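Local coordinates for galactose mutarotase-like protein (Clostridium acetobutylicum, PDB 3OS7) that probably binds carbohydrate and may interconvert the anomers of aldose sugars, at residues F23-E29 with L159-L164; G38-E42 with Y72-V76; C201-I207 with Y233-A239; I245-L251 with K284-N290. All coordinates share one frame; numbering follows the deposited sequence. Where two conformers were deposited one is given.

Interaction 1. Residues F23-E29 with L159-L164; sequences FAAGGYE and LSSKGL
L159 wedges its two methyl branches against the hairpin of 23-29. With CG anti to the backbone N (chi1 -165°), CD1 packs on Y28 CB at 3.6 Å, while CD2 lies 3.9 Å from F23 CD2 and also meets the backbone at F23 O. The F23 ring further reaches L164, whose CD1 is 4.1 Å from F23 CE2 and whose side chain runs at about a right angle to the phenylalanine. A25 CB adds a close approach to the backbone, 3.3 Å from L159 O. Both segments are tight beta hairpins: a type I' turn spans A25 to Y28, with G26 and G27 at positive phi, and a type I turn spans S160 to G163. The two hairpins meet without a direct hydrogen bond between them, and L43 of the neighbouring strand 39-45 also packs on Y28, L159 and L164. The aromatic contact is a CH-pi interaction, in which G163 CA stands 3.7 Å from the Y28 ring centroid, over one face. Polar contact passes through water 1, which lies at the ring edge, 2.6 Å from Y28 OH, and donates to S161 O at 2.8 Å. Y28 OH also hydrogen-bonds to I338 N in strand 329-340.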
loop_
_atom_site.group_PDB
_atom_site.type_symbol
_atom_site.label_atom_id
_atom_site.label_comp_id
_atom_site.label_asym_id
_atom_site.label_seq_id
_atom_site.Cartn_x
_atom_site.Cartn_y
_atom_site.Cartn_z
ATOM N N PHE A 23 -10.259 -13.782 -8.573
ATOM C CA PHE A 23 -9.777 -13.770 -9.962
ATOM C C PHE A 23 -8.449 -14.494 -10.071
ATOM O O PHE A 23 -7.666 -14.507 -9.127
ATOM C CB PHE A 23 -9.788 -12.343 -10.590
ATOM C CG PHE A 23 -9.000 -11.270 -9.847
ATOM C CD1 PHE A 23 -9.392 -10.813 -8.600
ATOM C CD2 PHE A 23 -7.939 -10.616 -10.471
ATOM C CE1 PHE A 23 -8.713 -9.783 -7.968
ATOM C CE2 PHE A 23 -7.222 -9.616 -9.817
ATOM C CZ PHE A 23 -7.608 -9.199 -8.563
ATOM N N ALA A 24 -8.216 -15.096 -11.238
ATOM C CA ALA A 24 -7.136 -16.038 -11.428
ATOM C C ALA A 24 -6.589 -15.912 -12.843
ATOM O O ALA A 24 -7.359 -15.799 -13.811
ATOM C CB ALA A 24 -7.647 -17.468 -11.183
ATOM N N ALA A 25 -5.266 -15.932 -12.956
ATOM C CA ALA A 25 -4.615 -16.017 -14.259
ATOM C C ALA A 25 -3.178 -16.407 -14.038
ATOM O O ALA A 25 -2.594 -16.040 -13.021
ATOM C CB ALA A 25 -4.701 -14.658 -15.009
ATOM N N GLY A 26 -2.637 -17.194 -14.953
ATOM C CA GLY A 26 -1.211 -17.534 -14.960
ATOM C C GLY A 26 -0.689 -18.237 -13.726
ATOM O O GLY A 26 0.490 -18.121 -13.404
ATOM N N GLY A 27 -1.544 -18.993 -13.049
ATOM C CA GLY A 27 -1.157 -19.687 -11.827
ATOM C C GLY A 27 -1.355 -18.911 -10.525
ATOM O O GLY A 27 -1.205 -19.477 -9.435
ATOM N N TYR A 28 -1.686 -17.629 -10.634
ATOM C CA TYR A 28 -2.007 -16.814 -9.460
ATOM C C TYR A 28 -3.524 -16.738 -9.243
ATOM O O TYR A 28 -4.299 -16.886 -10.177
ATOM C CB TYR A 28 -1.501 -15.389 -9.635
ATOM C CG TYR A 28 0.008 -15.209 -9.641
ATOM C CD1 TYR A 28 0.757 -15.334 -10.822
ATOM C CD2 TYR A 28 0.687 -14.874 -8.468
ATOM C CE1 TYR A 28 2.148 -15.149 -10.817
ATOM C CE2 TYR A 28 2.055 -14.710 -8.458
ATOM C CZ TYR A 28 2.780 -14.845 -9.639
ATOM O OH TYR A 28 4.151 -14.645 -9.599
ATOM N N GLU A 29 -3.921 -16.499 -7.998
ATOM C CA GLU A 29 -5.296 -16.235 -7.641
ATOM C C GLU A 29 -5.332 -15.105 -6.601
ATOM O O GLU A 29 -4.490 -15.073 -5.680
ATOM C CB GLU A 29 -5.939 -17.500 -7.076
ATOM C CG GLU A 29 -7.399 -17.338 -6.692
ATOM C CD GLU A 29 -7.992 -18.629 -6.148
ATOM O OE1 GLU A 29 -7.615 -19.711 -6.666
ATOM O OE2 GLU A 29 -8.816 -18.535 -5.204
ATOM N N LEU A 159 -4.107 -9.344 -13.306
ATOM C CA LEU A 159 -3.411 -10.560 -12.923
ATOM C C LEU A 159 -3.002 -11.360 -14.175
ATOM O O LEU A 159 -3.777 -11.483 -15.127
ATOM C CB LEU A 159 -4.328 -11.375 -12.024
ATOM C CG LEU A 159 -3.766 -12.517 -11.199
ATOM C CD1 LEU A 159 -2.611 -12.057 -10.281
ATOM C CD2 LEU A 159 -4.935 -13.143 -10.377
ATOM N N SER A 160 -1.796 -11.907 -14.145
ATOM C CA SER A 160 -1.224 -12.655 -15.275
ATOM C C SER A 160 -0.111 -13.545 -14.763
ATOM O O SER A 160 0.180 -13.578 -13.551
ATOM C CB SER A 160 -0.677 -11.694 -16.348
ATOM O OG SER A 160 0.569 -11.117 -15.947
ATOM N N SER A 161 0.546 -14.247 -15.690
ATOM C CA SER A 161 1.702 -15.043 -15.323
ATOM C C SER A 161 2.859 -14.223 -14.765
ATOM O O SER A 161 3.752 -14.774 -14.125
ATOM C CB SER A 161 2.193 -15.890 -16.499
ATOM O OG SER A 161 2.797 -15.073 -17.466
ATOM N N LYS A 162 2.858 -12.918 -15.012
ATOM C CA LYS A 162 3.831 -12.016 -14.431
ATOM C C LYS A 162 3.470 -11.536 -13.017
ATOM O O LYS A 162 4.186 -10.706 -12.434
ATOM C CB LYS A 162 4.000 -10.789 -15.326
ATOM C CG LYS A 162 4.567 -11.135 -16.702
ATOM C CD LYS A 162 4.588 -9.936 -17.635
ATOM C CE LYS A 162 3.215 -9.564 -18.159
ATOM N NZ LYS A 162 3.299 -8.316 -18.982
ATOM N N GLY A 163 2.370 -12.044 -12.480
ATOM C CA GLY A 163 1.887 -11.671 -11.161
ATOM C C GLY A 163 0.767 -10.646 -11.220
ATOM O O GLY A 163 0.005 -10.595 -12.184
ATOM N N LEU A 164 0.674 -9.842 -10.169
ATOM C CA LEU A 164 -0.363 -8.834 -10.026
ATOM C C LEU A 164 0.205 -7.454 -10.338
ATOM O O LEU A 164 1.196 -7.069 -9.759
ATOM C CB LEU A 164 -0.925 -8.820 -8.601
ATOM C CG LEU A 164 -2.098 -7.861 -8.345
ATOM C CD1 LEU A 164 -3.339 -8.337 -9.107
ATOM C CD2 LEU A 164 -2.439 -7.794 -6.814
HETATM O O HOH W 1 5.311 -14.269 -11.882
#

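Interaction 2. Residues G38-E42 with Y72-V76; sequences GNVVE and YGLPV
The amide of N39 grips the backbone of 72-76 at two points. Its OD1 accepts from L74 N at 2.9 Å, and its ND2 donates to Y72 O at 3.1 Å in a nearly straight bond (168°). CG is anti to the backbone N (chi1 -170°), which carries the amide across to the loop. Y72 O lies in the amide plane, whereas L74 N approaches OD1 from above the carbonyl plane, 39° out of it. L74 N also makes a weak bond to V40 O at 3.1 Å, so this one N-H is shared between two acceptors. Water 2 bridges the two segments, donating to G38 O and L74 O and accepting from V40 N. Around these bonds G73 comes very near the strand, its CA 3.9 Å from V41 CA, with no side chain in between. L74 CD1 packs on V40 CB at 4.1 Å, and P75 CG lies 4.0 Å from N39 ND2. G38 and N39 both face I33 in a G1 beta bulge where strand 39-45 begins beside strand 28-33. Elsewhere, G73 is backbone-bonded to A187 and Y157 packs against V40 and L74, so the loop, which follows helix 62-67, lies between strand 39-45 and strands 151-160 and 178-189.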
loop_
_atom_site.group_PDB
_atom_site.type_symbol
_atom_site.label_atom_id
_atom_site.label_comp_id
_atom_site.label_asym_id
_atom_site.label_seq_id
_atom_site.Cartn_x
_atom_site.Cartn_y
_atom_site.Cartn_z
ATOM N N GLY A 38 -11.829 -1.632 -1.445
ATOM C CA GLY A 38 -11.365 -2.365 -2.634
ATOM C C GLY A 38 -10.086 -3.119 -2.327
ATOM O O GLY A 38 -9.183 -3.221 -3.166
ATOM N N ASN A 39 -10.031 -3.700 -1.126
ATOM C CA ASN A 39 -8.799 -4.298 -0.625
ATOM C C ASN A 39 -8.621 -5.688 -1.232
ATOM O O ASN A 39 -9.478 -6.552 -1.074
ATOM C CB ASN A 39 -8.868 -4.351 0.906
ATOM C CG ASN A 39 -7.546 -4.741 1.555
ATOM O OD1 ASN A 39 -6.799 -5.575 1.025
ATOM N ND2 ASN A 39 -7.285 -4.180 2.754
ATOM N N VAL A 40 -7.501 -5.888 -1.930
ATOM C CA VAL A 40 -7.002 -7.205 -2.289
ATOM C C VAL A 40 -6.358 -7.891 -1.050
ATOM O O VAL A 40 -5.257 -7.553 -0.638
ATOM C CB VAL A 40 -6.009 -7.150 -3.467
ATOM C CG1 VAL A 40 -5.492 -8.562 -3.817
ATOM C CG2 VAL A 40 -6.671 -6.489 -4.679
ATOM N N VAL A 41 -7.095 -8.809 -0.446
ATOM C CA VAL A 41 -6.716 -9.459 0.804
ATOM C C VAL A 41 -5.999 -10.772 0.639
ATOM O O VAL A 41 -5.446 -11.304 1.602
ATOM C CB VAL A 41 -7.942 -9.684 1.724
ATOM C CG1 VAL A 41 -8.532 -8.349 2.116
ATOM C CG2 VAL A 41 -9.003 -10.640 1.099
ATOM N N GLU A 42 -5.977 -11.288 -0.580
ATOM C CA GLU A 42 -5.261 -12.506 -0.885
ATOM C C GLU A 42 -4.631 -12.449 -2.273
ATOM O O GLU A 42 -5.255 -11.995 -3.199
ATOM C CB GLU A 42 -6.224 -13.702 -0.812
ATOM C CG GLU A 42 -5.468 -15.009 -0.698
ATOM C CD GLU A 42 -6.382 -16.181 -0.432
ATOM O OE1 GLU A 42 -7.340 -16.341 -1.211
ATOM O OE2 GLU A 42 -6.139 -16.917 0.555
ATOM N N TYR A 72 -4.283 -5.869 6.792
ATOM C CA TYR A 72 -4.448 -6.927 5.823
ATOM C C TYR A 72 -4.339 -6.423 4.372
ATOM O O TYR A 72 -4.735 -5.305 4.029
ATOM C CB TYR A 72 -5.827 -7.573 5.958
ATOM C CG TYR A 72 -6.016 -8.254 7.297
ATOM C CD1 TYR A 72 -5.462 -9.513 7.533
ATOM C CD2 TYR A 72 -6.738 -7.638 8.312
ATOM C CE1 TYR A 72 -5.622 -10.153 8.787
ATOM C CE2 TYR A 72 -6.920 -8.263 9.538
ATOM C CZ TYR A 72 -6.356 -9.506 9.775
ATOM O OH TYR A 72 -6.539 -10.114 11.003
ATOM N N GLY A 73 -3.835 -7.297 3.528
ATOM C CA GLY A 73 -3.897 -7.095 2.066
ATOM C C GLY A 73 -3.240 -5.804 1.574
ATOM O O GLY A 73 -2.120 -5.447 1.995
ATOM N N LEU A 74 -3.945 -5.100 0.681
ATOM C CA LEU A 74 -3.444 -3.874 0.048
ATOM C C LEU A 74 -4.395 -2.698 0.366
ATOM O O LEU A 74 -5.283 -2.368 -0.435
ATOM C CB LEU A 74 -3.322 -4.077 -1.467
ATOM C CG LEU A 74 -2.338 -5.142 -1.963
ATOM C CD1 LEU A 74 -2.378 -5.273 -3.468
ATOM C CD2 LEU A 74 -0.922 -4.767 -1.507
ATOM N N PRO A 75 -4.238 -2.090 1.540
ATOM C CA PRO A 75 -5.060 -0.944 1.950
ATOM C C PRO A 75 -4.575 0.355 1.331
ATOM O O PRO A 75 -3.487 0.828 1.643
ATOM C CB PRO A 75 -4.874 -0.895 3.471
ATOM C CG PRO A 75 -4.028 -2.123 3.805
ATOM C CD PRO A 75 -3.266 -2.438 2.588
ATOM N N VAL A 76 -5.415 0.979 0.508
ATOM C CA VAL A 76 -5.037 2.248 -0.106
ATOM C C VAL A 76 -5.226 3.433 0.854
ATOM O O VAL A 76 -6.263 3.589 1.490
ATOM C CB VAL A 76 -5.750 2.450 -1.457
ATOM C CG1 VAL A 76 -7.225 2.632 -1.270
ATOM C CG2 VAL A 76 -5.125 3.607 -2.238
HETATM O O HOH W 2 -6.410 -3.145 -2.891
#

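Interaction 3. Residues C201-I207 with Y233-A239; sequences CRVKISI and YLENGVA
Y233 has CG anti to its carbonyl carbon (chi1 -70°), and I205 has CG1 in the same relation to its own (chi1 -54°), which sets the two side chains side by side, pointing the same way. I205 CD1 then lies over the tyrosine face, 4.1 Å from the ring centroid, in a CH-pi contact. The motif is a loop laid along strand 201-213 through a single antiparallel bridge: V203 and V238 form a hydrogen-bonded pair, each N bonding the other's O at 2.8 Å. Farther along the strand, I205 N donates to Y233 O at 3.0 Å. G237 sits against the strand with its CA 3.2 Å from V203 O, a CA-H...O contact. At one end of the contact, I207 CG1 meets L234 CG at 4.0 Å, while I207 CD1 packs on Y233 CB. At the other end, a weak approach of R202 NH1 to G237 O is doubtful, because the arginine is modelled in two positions. K204 extends beyond CG over the loop, and its ammonium forms a salt bridge with E267 of the adjacent strand 263-268. Two waters also accept from K204 NZ: water 4, which receives a bond from N236 ND2 as well, and water 3, which donates to E235 O at 2.7 Å.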
loop_
_atom_site.group_PDB
_atom_site.type_symbol
_atom_site.label_atom_id
_atom_site.label_comp_id
_atom_site.label_asym_id
_atom_site.label_seq_id
_atom_site.Cartn_x
_atom_site.Cartn_y
_atom_site.Cartn_z
ATOM N N CYS A 201 13.111 -15.364 6.797
ATOM C CA CYS A 201 12.815 -14.323 5.817
ATOM C C CYS A 201 13.691 -13.090 5.992
ATOM O O CYS A 201 13.835 -12.588 7.101
ATOM C CB CYS A 201 11.366 -13.912 5.886
ATOM S SG CYS A 201 10.258 -15.221 5.313
ATOM N N ARG A 202 14.229 -12.596 4.870
ATOM C CA ARG A 202 15.001 -11.354 4.858
ATOM C C ARG A 202 14.307 -10.335 3.972
ATOM O O ARG A 202 13.858 -10.678 2.877
ATOM C CB ARG A 202 16.386 -11.575 4.299
ATOM C CG ARG A 202 17.190 -12.658 4.983
ATOM C CD ARG A 202 17.687 -12.185 6.296
ATOM N NE ARG A 202 18.846 -12.949 6.739
ATOM C CZ ARG A 202 19.746 -12.494 7.604
ATOM N NH1 ARG A 202 19.622 -11.263 8.126
ATOM N NH2 ARG A 202 20.786 -13.259 7.935
ATOM N N VAL A 203 14.245 -9.094 4.434
ATOM C CA VAL A 203 13.627 -8.004 3.662
ATOM C C VAL A 203 14.697 -7.051 3.081
ATOM O O VAL A 203 15.557 -6.572 3.805
ATOM C CB VAL A 203 12.601 -7.206 4.486
ATOM C CG1 VAL A 203 12.076 -6.026 3.654
ATOM C CG2 VAL A 203 11.405 -8.124 4.863
ATOM N N LYS A 204 14.642 -6.826 1.763
ATOM C CA LYS A 204 15.474 -5.806 1.094
ATOM C C LYS A 204 14.571 -4.705 0.589
ATOM O O LYS A 204 13.435 -4.961 0.221
ATOM C CB LYS A 204 16.241 -6.408 -0.081
ATOM C CG LYS A 204 17.219 -7.503 0.350
ATOM C CD LYS A 204 17.730 -8.304 -0.839
ATOM C CE LYS A 204 18.773 -9.306 -0.386
ATOM N NZ LYS A 204 19.413 -9.980 -1.537
ATOM N N ILE A 205 15.056 -3.483 0.634
ATOM C CA ILE A 205 14.308 -2.311 0.206
ATOM C C ILE A 205 15.293 -1.345 -0.438
ATOM O O ILE A 205 16.365 -1.111 0.109
ATOM C CB ILE A 205 13.631 -1.559 1.380
ATOM C CG1 ILE A 205 12.758 -2.482 2.231
ATOM C CG2 ILE A 205 12.779 -0.377 0.843
ATOM C CD1 ILE A 205 12.260 -1.811 3.551
ATOM N N SER A 206 14.896 -0.718 -1.550
ATOM C CA SER A 206 15.804 0.190 -2.283
ATOM C C SER A 206 15.808 1.582 -1.642
ATOM O O SER A 206 15.332 2.547 -2.222
ATOM C CB SER A 206 15.408 0.239 -3.770
ATOM O OG SER A 206 14.077 0.688 -3.959
ATOM N N ILE A 207 16.339 1.655 -0.420
ATOM C CA ILE A 207 16.317 2.867 0.356
ATOM C C ILE A 207 17.408 3.825 -0.080
ATOM O O ILE A 207 18.473 3.402 -0.531
ATOM C CB ILE A 207 16.437 2.585 1.869
ATOM C CG1 ILE A 207 17.752 1.865 2.213
ATOM C CG2 ILE A 207 15.217 1.791 2.351
ATOM C CD1 ILE A 207 18.071 1.763 3.744
ATOM N N TYR A 233 19.261 -3.497 4.332
ATOM C CA TYR A 233 18.190 -3.408 3.342
ATOM C C TYR A 233 18.727 -3.401 1.904
ATOM O O TYR A 233 18.019 -3.806 1.002
ATOM C CB TYR A 233 17.278 -2.204 3.572
ATOM C CG TYR A 233 16.387 -2.288 4.782
ATOM C CD1 TYR A 233 15.407 -3.276 4.890
ATOM C CD2 TYR A 233 16.487 -1.346 5.800
ATOM C CE1 TYR A 233 14.581 -3.329 5.984
ATOM C CE2 TYR A 233 15.656 -1.408 6.915
ATOM C CZ TYR A 233 14.710 -2.391 6.988
ATOM O OH TYR A 233 13.865 -2.473 8.070
ATOM N N LEU A 234 19.955 -2.903 1.711
ATOM C CA LEU A 234 20.590 -2.809 0.396
ATOM C C LEU A 234 21.567 -3.954 0.103
ATOM O O LEU A 234 22.095 -4.046 -1.019
ATOM C CB LEU A 234 21.338 -1.505 0.284
ATOM C CG LEU A 234 20.512 -0.224 0.292
ATOM C CD1 LEU A 234 21.462 1.017 0.512
ATOM C CD2 LEU A 234 19.658 -0.095 -0.969
ATOM N N GLU A 235 21.804 -4.812 1.086
ATOM C CA GLU A 235 22.798 -5.893 0.926
ATOM C C GLU A 235 22.155 -7.242 1.152
ATOM O O GLU A 235 21.499 -7.715 0.253
ATOM C CB GLU A 235 24.033 -5.654 1.785
ATOM C CG GLU A 235 24.873 -4.455 1.290
ATOM C CD GLU A 235 25.337 -4.557 -0.171
ATOM O OE1 GLU A 235 25.704 -5.660 -0.633
ATOM O OE2 GLU A 235 25.354 -3.511 -0.859
ATOM N N ASN A 236 22.288 -7.875 2.310
ATOM C CA ASN A 236 21.753 -9.216 2.460
ATOM C C ASN A 236 20.328 -9.298 3.005
ATOM O O ASN A 236 19.751 -10.368 3.050
ATOM C CB ASN A 236 22.698 -10.082 3.285
ATOM C CG ASN A 236 24.003 -10.388 2.552
ATOM O OD1 ASN A 236 25.068 -10.108 3.058
ATOM N ND2 ASN A 236 23.902 -10.950 1.347
ATOM N N GLY A 237 19.755 -8.165 3.391
ATOM C CA GLY A 237 18.379 -8.131 3.858
ATOM C C GLY A 237 18.280 -8.142 5.371
ATOM O O GLY A 237 19.139 -8.705 6.062
ATOM N N VAL A 238 17.226 -7.496 5.885
ATOM C CA VAL A 238 16.964 -7.385 7.314
ATOM C C VAL A 238 16.073 -8.570 7.759
ATOM O O VAL A 238 15.094 -8.893 7.101
ATOM C CB VAL A 238 16.302 -6.046 7.640
ATOM C CG1 VAL A 238 15.760 -6.027 9.062
ATOM C CG2 VAL A 238 17.308 -4.875 7.430
ATOM N N ALA A 239 16.432 -9.213 8.877
ATOM C CA ALA A 239 15.604 -10.291 9.473
ATOM C C ALA A 239 14.475 -9.591 10.192
ATOM O O ALA A 239 14.584 -9.220 11.356
ATOM C CB ALA A 239 16.431 -11.156 10.448
HETATM O O HOH W 3 20.883 -7.397 -2.352
HETATM O O HOH W 4 21.490 -11.503 -0.705
#

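Interaction 4. Residues I245-L251 with K284-N290; sequences IESLFSL and KYLVIWN
I288 CG2 packs on I245 CG2 at 3.8 Å and meets F249 CE2 at the ring edge, with the S247 methylene carbon alongside. It reaches them from the position between its own backbone N and carbonyl carbon. Farther along this face L251 CD2 packs on L286 CB at 4.0 Å. On the reverse face, L248 CD1 meets V287 CG2 at 3.8 Å, and S250 CB approaches the Y285 ring off-centre in a CH-pi contact. Segments 246-251 and 285-289 pair antiparallel in a twisted ladder, axes 4.6 Å apart at closest and 150° between directions, consistent with the large beta-sandwich of galactose mutarotase-like proteins. S247 with I288 and F249 with L286 are hydrogen-bonded pairs, F249 N to L286 O being almost straight. K284 and Y285 both face Q303 of strand 297-303, a classic beta bulge. At the polar end N290 replaces a backbone partner: its OD1 accepts from I245 N at 2.9 Å, the donor lying 41° out of the carbonyl plane, and its ND2 is held by V240 O and H243 O. Beside it, E246 CG lies 3.8 Å from W289 CD1, carboxylate and ring planes 78° apart. Water 5 donates to E246 OE1 and accepts a weak bond from W289 NE1 at 3.4 Å.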
loop_
_atom_site.group_PDB
_atom_site.type_symbol
_atom_site.label_atom_id
_atom_site.label_comp_id
_atom_site.label_asym_id
_atom_site.label_seq_id
_atom_site.Cartn_x
_atom_site.Cartn_y
_atom_site.Cartn_z
ATOM N N ILE A 245 10.264 -2.957 14.410
ATOM C CA ILE A 245 10.763 -2.071 13.353
ATOM C C ILE A 245 9.645 -1.118 13.035
ATOM O O ILE A 245 8.514 -1.542 12.852
ATOM C CB ILE A 245 11.129 -2.863 12.067
ATOM C CG1 ILE A 245 12.372 -3.714 12.317
ATOM C CG2 ILE A 245 11.377 -1.862 10.881
ATOM C CD1 ILE A 245 12.696 -4.785 11.251
ATOM N N GLU A 246 9.965 0.172 12.994
ATOM C CA GLU A 246 9.028 1.210 12.526
ATOM C C GLU A 246 9.889 2.332 11.983
ATOM O O GLU A 246 10.457 3.107 12.756
ATOM C CB GLU A 246 8.094 1.709 13.644
ATOM C CG GLU A 246 7.037 2.690 13.143
ATOM C CD GLU A 246 6.067 3.197 14.230
ATOM O OE1 GLU A 246 6.050 2.642 15.351
ATOM O OE2 GLU A 246 5.317 4.156 13.931
ATOM N N SER A 247 10.039 2.384 10.653
ATOM C CA SER A 247 11.024 3.286 10.058
ATOM C C SER A 247 10.510 3.955 8.801
ATOM O O SER A 247 9.773 3.364 8.024
ATOM C CB SER A 247 12.265 2.493 9.685
ATOM O OG SER A 247 12.912 1.951 10.825
ATOM N N LEU A 248 10.992 5.174 8.555
ATOM C CA LEU A 248 10.655 5.925 7.352
ATOM C C LEU A 248 11.908 6.127 6.487
ATOM O O LEU A 248 12.916 6.673 6.977
ATOM C CB LEU A 248 10.088 7.279 7.750
ATOM C CG LEU A 248 9.842 8.291 6.651
ATOM C CD1 LEU A 248 8.805 7.804 5.612
ATOM C CD2 LEU A 248 9.441 9.645 7.281
ATOM N N PHE A 249 11.827 5.725 5.218
ATOM C CA PHE A 249 12.913 5.937 4.259
ATOM C C PHE A 249 12.435 6.668 3.035
ATOM O O PHE A 249 11.274 6.532 2.639
ATOM C CB PHE A 249 13.458 4.581 3.804
ATOM C CG PHE A 249 14.095 3.774 4.907
ATOM C CD1 PHE A 249 15.393 4.071 5.361
ATOM C CD2 PHE A 249 13.397 2.759 5.509
ATOM C CE1 PHE A 249 15.976 3.328 6.385
ATOM C CE2 PHE A 249 13.970 2.014 6.515
ATOM C CZ PHE A 249 15.262 2.306 6.963
ATOM N N SER A 250 13.321 7.421 2.397
ATOM C CA SER A 250 13.124 7.733 0.981
ATOM C C SER A 250 13.595 6.562 0.120
ATOM O O SER A 250 14.400 5.750 0.553
ATOM C CB SER A 250 13.817 9.033 0.596
ATOM O OG SER A 250 15.143 9.079 1.067
ATOM N N LEU A 251 13.125 6.524 -1.121
ATOM C CA LEU A 251 13.437 5.453 -2.053
ATOM C C LEU A 251 14.305 5.947 -3.189
ATOM O O LEU A 251 14.253 7.116 -3.571
ATOM C CB LEU A 251 12.156 4.896 -2.658
ATOM C CG LEU A 251 11.229 4.145 -1.676
ATOM C CD1 LEU A 251 9.947 3.740 -2.389
ATOM C CD2 LEU A 251 11.952 2.937 -1.102
ATOM N N LYS A 284 7.937 7.653 -3.644
ATOM C CA LYS A 284 9.186 8.283 -3.278
ATOM C C LYS A 284 9.661 8.005 -1.849
ATOM O O LYS A 284 10.829 8.255 -1.516
ATOM C CB LYS A 284 9.028 9.768 -3.511
ATOM C CG LYS A 284 8.706 10.045 -5.022
ATOM C CD LYS A 284 8.666 11.461 -5.414
ATOM C CE LYS A 284 8.149 11.591 -6.892
ATOM N NZ LYS A 284 8.970 10.801 -7.894
ATOM N N TYR A 285 8.754 7.518 -1.004
ATOM C CA TYR A 285 9.018 7.233 0.398
ATOM C C TYR A 285 8.384 5.898 0.758
ATOM O O TYR A 285 7.568 5.369 0.005
ATOM C CB TYR A 285 8.460 8.329 1.336
ATOM C CG TYR A 285 9.261 9.589 1.307
ATOM C CD1 TYR A 285 9.016 10.574 0.333
ATOM C CD2 TYR A 285 10.285 9.810 2.222
ATOM C CE1 TYR A 285 9.793 11.730 0.281
ATOM C CE2 TYR A 285 11.041 10.984 2.195
ATOM C CZ TYR A 285 10.799 11.935 1.223
ATOM O OH TYR A 285 11.572 13.092 1.197
ATOM N N LEU A 286 8.813 5.340 1.886
ATOM C CA LEU A 286 8.296 4.058 2.319
ATOM C C LEU A 286 8.443 3.941 3.815
ATOM O O LEU A 286 9.472 4.355 4.386
ATOM C CB LEU A 286 9.063 2.944 1.616
ATOM C CG LEU A 286 8.686 1.505 1.953
ATOM C CD1 LEU A 286 8.882 0.651 0.731
ATOM C CD2 LEU A 286 9.494 0.961 3.132
ATOM N N VAL A 287 7.395 3.398 4.432
ATOM C CA VAL A 287 7.389 3.077 5.853
ATOM C C VAL A 287 7.416 1.563 5.948
ATOM O O VAL A 287 6.706 0.872 5.225
ATOM C CB VAL A 287 6.174 3.657 6.592
ATOM C CG1 VAL A 287 6.026 3.024 7.998
ATOM C CG2 VAL A 287 6.277 5.183 6.640
ATOM N N ILE A 288 8.304 1.041 6.791
ATOM C CA ILE A 288 8.291 -0.366 7.119
ATOM C C ILE A 288 7.899 -0.442 8.596
ATOM O O ILE A 288 8.472 0.250 9.438
ATOM C CB ILE A 288 9.614 -1.105 6.824
ATOM C CG1 ILE A 288 9.507 -2.570 7.292
ATOM C CG2 ILE A 288 10.863 -0.371 7.416
ATOM C CD1 ILE A 288 10.600 -3.469 6.832
ATOM N N TRP A 289 6.915 -1.274 8.892
ATOM C CA TRP A 289 6.386 -1.432 10.234
ATOM C C TRP A 289 5.991 -2.893 10.392
ATOM O O TRP A 289 5.174 -3.382 9.617
ATOM C CB TRP A 289 5.175 -0.532 10.430
ATOM C CG TRP A 289 4.416 -0.766 11.710
ATOM C CD1 TRP A 289 4.783 -0.387 12.966
ATOM C CD2 TRP A 289 3.125 -1.404 11.843
ATOM N NE1 TRP A 289 3.807 -0.758 13.877
ATOM C CE2 TRP A 289 2.783 -1.377 13.206
ATOM C CE3 TRP A 289 2.241 -2.022 10.935
ATOM C CZ2 TRP A 289 1.588 -1.931 13.689
ATOM C CZ3 TRP A 289 1.064 -2.569 11.419
ATOM C CH2 TRP A 289 0.756 -2.525 12.780
ATOM N N ASN A 290 6.573 -3.585 11.365
ATOM C CA ASN A 290 6.315 -5.023 11.497
ATOM C C ASN A 290 5.443 -5.406 12.711
ATOM O O ASN A 290 5.433 -6.568 13.071
ATOM C CB ASN A 290 7.620 -5.810 11.531
ATOM C CG ASN A 290 8.454 -5.519 12.778
ATOM O OD1 ASN A 290 8.095 -4.652 13.584
ATOM N ND2 ASN A 290 9.581 -6.234 12.932
HETATM O O HOH W 5 5.946 -0.096 16.456
#

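Overall arrangement
Interactions 3 and 4 share one neighbourhood: strands 201-213 and 246-256 are adjacent, and the Y233 and F249 rings meet with planes at about 70° while I207 CG2 packs on F249 CG at 3.4 Å. Interaction 2 is nested along the chain within the loop closed by interaction 1, and the two touch through L164 and L74. Interactions 1 and 4 lie on opposite sides of the chain's centre, their own centres about 28 Å apart. Interactions 1, 2 and 4 are largely buried; interaction 3 is only partly buried and includes a salt-bridged side chain, K204 with E267. Chemistry differs likewise: a full backbone ladder in 4, one bridge in 3, a two-point asparagine-to-backbone bond in 2, and apolar packing between hairpins in 1.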